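PDB 3KTO: response regulator receiver protein from Pseudoalteromonas atlantica T6c, which is probably a CheY-like receiver module of a signalling pathway, perhaps acting in transcription regulation. Local coordinates for residues A[105-110]-A[117-122]. Sequence-based numbering, arbitrary orientation.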
ATOM      1  N   ASP A 105      18.882   4.146 -11.178  1.00 20.39           N
ATOM      2  CA  ASP A 105      18.303   5.014 -10.153  1.00 20.38           C
ATOM      3  C   ASP A 105      17.365   4.183  -9.280  1.00 18.98           C
ATOM      4  O   ASP A 105      16.931   3.099  -9.672  1.00 17.17           O
ATOM      5  CB  ASP A 105      17.541   6.189 -10.801  1.00 20.60           C
ATOM      6  CG  ASP A 105      17.297   7.354  -9.826  1.00 24.73           C
ATOM      7  OD1 ASP A 105      17.954   7.407  -8.770  1.00 24.58           O
ATOM      8  OD2 ASP A 105      16.450   8.226 -10.126  1.00 24.77           O
ATOM      9  N   PHE A 106      17.100   4.683  -8.080  1.00 18.09           N
ATOM     10  CA  PHE A 106      16.202   4.038  -7.136  1.00 18.96           C
ATOM     11  C   PHE A 106      15.222   5.155  -6.776  1.00 22.28           C
ATOM     12  O   PHE A 106      15.641   6.207  -6.294  1.00 20.63           O
ATOM     13  CB  PHE A 106      16.983   3.578  -5.897  1.00 20.04           C
ATOM     14  CG  PHE A 106      16.168   2.774  -4.927  1.00 21.29           C
ATOM     15  CD1 PHE A 106      16.145   1.394  -4.998  1.00 20.99           C
ATOM     16  CD2 PHE A 106      15.396   3.406  -3.961  1.00 24.75           C
ATOM     17  CE1 PHE A 106      15.366   0.644  -4.122  1.00 22.91           C
ATOM     18  CE2 PHE A 106      14.608   2.667  -3.075  1.00 27.06           C
ATOM     19  CZ  PHE A 106      14.593   1.285  -3.157  1.00 24.60           C
ATOM     20  N   ILE A 107      13.932   4.934  -7.032  1.00 19.39           N
ATOM     21  CA  ILE A 107      12.902   5.936  -6.770  1.00 21.99           C
ATOM     22  C   ILE A 107      11.867   5.452  -5.755  1.00 23.34           C
ATOM     23  O   ILE A 107      11.246   4.410  -5.942  1.00 20.93           O
ATOM     24  CB  ILE A 107      12.126   6.302  -8.065  1.00 22.88           C
ATOM     25  CG1 ILE A 107      13.089   6.784  -9.153  1.00 28.42           C
ATOM     26  CG2 ILE A 107      11.109   7.399  -7.764  1.00 26.48           C
ATOM     27  CD1 ILE A 107      12.400   7.080 -10.474  1.00 31.12           C
ATOM     28  N   GLU A 108      11.682   6.207  -4.680  1.00 25.71           N
ATOM     29  CA  GLU A 108      10.691   5.827  -3.679  1.00 29.13           C
ATOM     30  C   GLU A 108       9.321   6.227  -4.207  1.00 30.19           C
ATOM     31  O   GLU A 108       9.196   7.229  -4.911  1.00 30.94           O
ATOM     32  CB  GLU A 108      10.946   6.560  -2.363  1.00 31.94           C
ATOM     33  CG  GLU A 108      12.254   6.209  -1.685  1.00 36.48           C
ATOM     34  CD  GLU A 108      12.608   7.203  -0.593  1.00 38.33           C
ATOM     35  OE1 GLU A 108      13.123   8.296  -0.925  1.00 38.88           O
ATOM     36  OE2 GLU A 108      12.354   6.895   0.593  1.00 39.07           O
ATOM     37  N   LYS A 109       8.306   5.427  -3.891  1.00 30.82           N
ATOM     38  CA  LYS A 109       6.926   5.712  -4.289  1.00 31.49           C
ATOM     39  C   LYS A 109       6.155   5.988  -2.988  1.00 31.66           C
ATOM     40  O   LYS A 109       6.437   5.374  -1.965  1.00 29.24           O
ATOM     41  CB  LYS A 109       6.302   4.507  -5.006  1.00 33.95           C
ATOM     42  CG  LYS A 109       6.892   4.204  -6.373  1.00 36.41           C
ATOM     43  CD  LYS A 109       6.060   3.168  -7.126  1.00 39.87           C
ATOM     44  CE  LYS A 109       6.151   1.784  -6.491  1.00 40.56           C
ATOM     45  NZ  LYS A 109       5.357   0.766  -7.260  1.00 43.00           N
ATOM     46  N   PRO A 110       5.200   6.933  -2.999  1.00 32.63           N
ATOM     47  CA  PRO A 110       4.759   7.788  -4.106  1.00 33.12           C
ATOM     48  C   PRO A 110       5.924   8.619  -4.617  1.00 32.35           C
ATOM     49  O   PRO A 110       6.721   9.150  -3.837  1.00 33.34           O
ATOM     50  CB  PRO A 110       3.664   8.639  -3.466  1.00 32.61           C
ATOM     51  CG  PRO A 110       4.105   8.729  -2.040  1.00 34.92           C
ATOM     52  CD  PRO A 110       4.503   7.305  -1.754  1.00 33.58           C
ATOM     53  N   VAL A 117       9.851  10.760 -15.149  1.00 29.09           N
ATOM     54  CA  VAL A 117       9.857  11.156 -16.554  1.00 31.04           C
ATOM     55  C   VAL A 117      11.283  11.448 -17.010  1.00 31.02           C
ATOM     56  O   VAL A 117      11.719  10.980 -18.060  1.00 31.70           O
ATOM     57  CB  VAL A 117       8.940  12.388 -16.787  1.00 31.61           C
ATOM     58  CG1 VAL A 117       9.028  12.853 -18.237  1.00 31.89           C
ATOM     59  CG2 VAL A 117       7.504  12.018 -16.456  1.00 30.63           C
ATOM     60  N   HIS A 118      12.018  12.192 -16.195  1.00 32.80           N
ATOM     61  CA  HIS A 118      13.393  12.532 -16.516  1.00 34.65           C
ATOM     62  C   HIS A 118      14.276  11.293 -16.661  1.00 33.50           C
ATOM     63  O   HIS A 118      15.032  11.173 -17.625  1.00 33.75           O
ATOM     64  CB  HIS A 118      13.966  13.458 -15.439  1.00 38.51           C
ATOM     65  CG  HIS A 118      15.387  13.855 -15.685  1.00 42.46           C
ATOM     66  ND1 HIS A 118      16.454  13.050 -15.347  1.00 45.07           N
ATOM     67  CD2 HIS A 118      15.915  14.946 -16.289  1.00 43.70           C
ATOM     68  CE1 HIS A 118      17.578  13.627 -15.733  1.00 45.23           C
ATOM     69  NE2 HIS A 118      17.279  14.778 -16.309  1.00 44.01           N
ATOM     70  N   ASP A 119      14.185  10.374 -15.703  1.00 33.74           N
ATOM     71  CA  ASP A 119      14.984   9.149 -15.746  1.00 31.15           C
ATOM     72  C   ASP A 119      14.733   8.344 -17.010  1.00 30.24           C
ATOM     73  O   ASP A 119      15.662   7.794 -17.604  1.00 30.71           O
ATOM     74  CB  ASP A 119      14.686   8.261 -14.536  1.00 31.88           C
ATOM     75  CG  ASP A 119      15.300   8.792 -13.258  1.00 33.37           C
ATOM     76  OD1 ASP A 119      16.135   9.716 -13.339  1.00 30.70           O
ATOM     77  OD2 ASP A 119      14.954   8.272 -12.176  1.00 33.25           O
ATOM     78  N   VAL A 120      13.472   8.264 -17.416  1.00 28.33           N
ATOM     79  CA  VAL A 120      13.115   7.518 -18.612  1.00 29.19           C
ATOM     80  C   VAL A 120      13.604   8.217 -19.885  1.00 31.11           C
ATOM     81  O   VAL A 120      14.132   7.572 -20.789  1.00 31.92           O
ATOM     82  CB  VAL A 120      11.594   7.305 -18.683  1.00 29.09           C
ATOM     83  CG1 VAL A 120      11.215   6.668 -20.012  1.00 28.09           C
ATOM     84  CG2 VAL A 120      11.149   6.415 -17.519  1.00 27.16           C
ATOM     85  N   GLN A 121      13.431   9.533 -19.953  1.00 32.84           N
ATOM     86  CA  GLN A 121      13.878  10.291 -21.120  1.00 36.40           C
ATOM     87  C   GLN A 121      15.383  10.103 -21.294  1.00 37.50           C
ATOM     88  O   GLN A 121      15.885   9.971 -22.416  1.00 38.02           O
ATOM     89  CB  GLN A 121      13.566  11.778 -20.941  1.00 37.21           C
ATOM     90  CG  GLN A 121      13.755  12.607 -22.202  1.00 39.09           C
ATOM     91  CD  GLN A 121      12.754  12.246 -23.287  1.00 40.69           C
ATOM     92  OE1 GLN A 121      13.100  11.606 -24.284  1.00 42.44           O
ATOM     93  NE2 GLN A 121      11.505  12.654 -23.094  1.00 39.68           N
ATOM     94  N   GLN A 122      16.101  10.086 -20.178  1.00 38.56           N
ATOM     95  CA  GLN A 122      17.547   9.904 -20.206  1.00 39.91           C
ATOM     96  C   GLN A 122      17.898   8.566 -20.859  1.00 38.76           C
ATOM     97  O   GLN A 122      18.814   8.481 -21.678  1.00 37.57           O
ATOM     98  CB  GLN A 122      18.108   9.965 -18.784  1.00 43.15           C
ATOM     99  CG  GLN A 122      19.622   9.855 -18.714  1.00 49.95           C
ATOM    100  CD  GLN A 122      20.169  10.084 -17.315  1.00 53.82           C
ATOM    101  OE1 GLN A 122      20.018  11.167 -16.742  1.00 56.35           O
ATOM    102  NE2 GLN A 122      20.810   9.062 -16.756  1.00 55.38           N
TER
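Asp119 overlaps the side chains of both Asp105 and Ile107 with one atom, OD2, which its carboxylate reaches out from helix 113-127 toward strand 105-108. Its CG lies anti to the carbonyl carbon (chi1 -74°), which directs the short acid across to the strand. There OD2 comes within 2.5 Å of OD2 of Asp105. The two side chains cross at about a right angle and their carboxylate planes are 78° apart, so the groups do not stack. Two bare carboxylates would repel at such a distance; one acid probably carries a proton, which would let the pair form on a partly exposed edge of the domain.

Ile107 supplies the apolar side of the contact. Its CG1 is anti to the carbonyl carbon (chi1 -56°), and the extended branch brings CD1 to 3.3 Å from OD2 of Asp119. A branched, greasy residue suits this buried position under the helix, whereas an acid suits the less enclosed, partly exposed site of Asp105. OD1 of Asp105 also takes a weak hydrogen bond from N of Phe106, which may favour this turn of the carboxylate. With an alanine in place of Asp119, Asp105 would probably lose its close acid partner, and a gap is likely to open beside CD1 of Ile107.

Strand 105-108 is an outer strand of the parallel five-stranded sheet of this CheY-like receiver fold, bonded through its backbone to strand 83-87. It leads to Lys109, salt-bridged to Asp13 and Glu57, and the cis peptide before Pro110, a Lys-Pro pair as in related receivers, then to helix 113-127. Phe106 faces helix 92-100, whereas helix 113-127 packs near this edge strand, Asp119 touching Ile84 of strand 83-87 and Val117 and Val120 meeting Leu25 and Leu26 of helix 16-26.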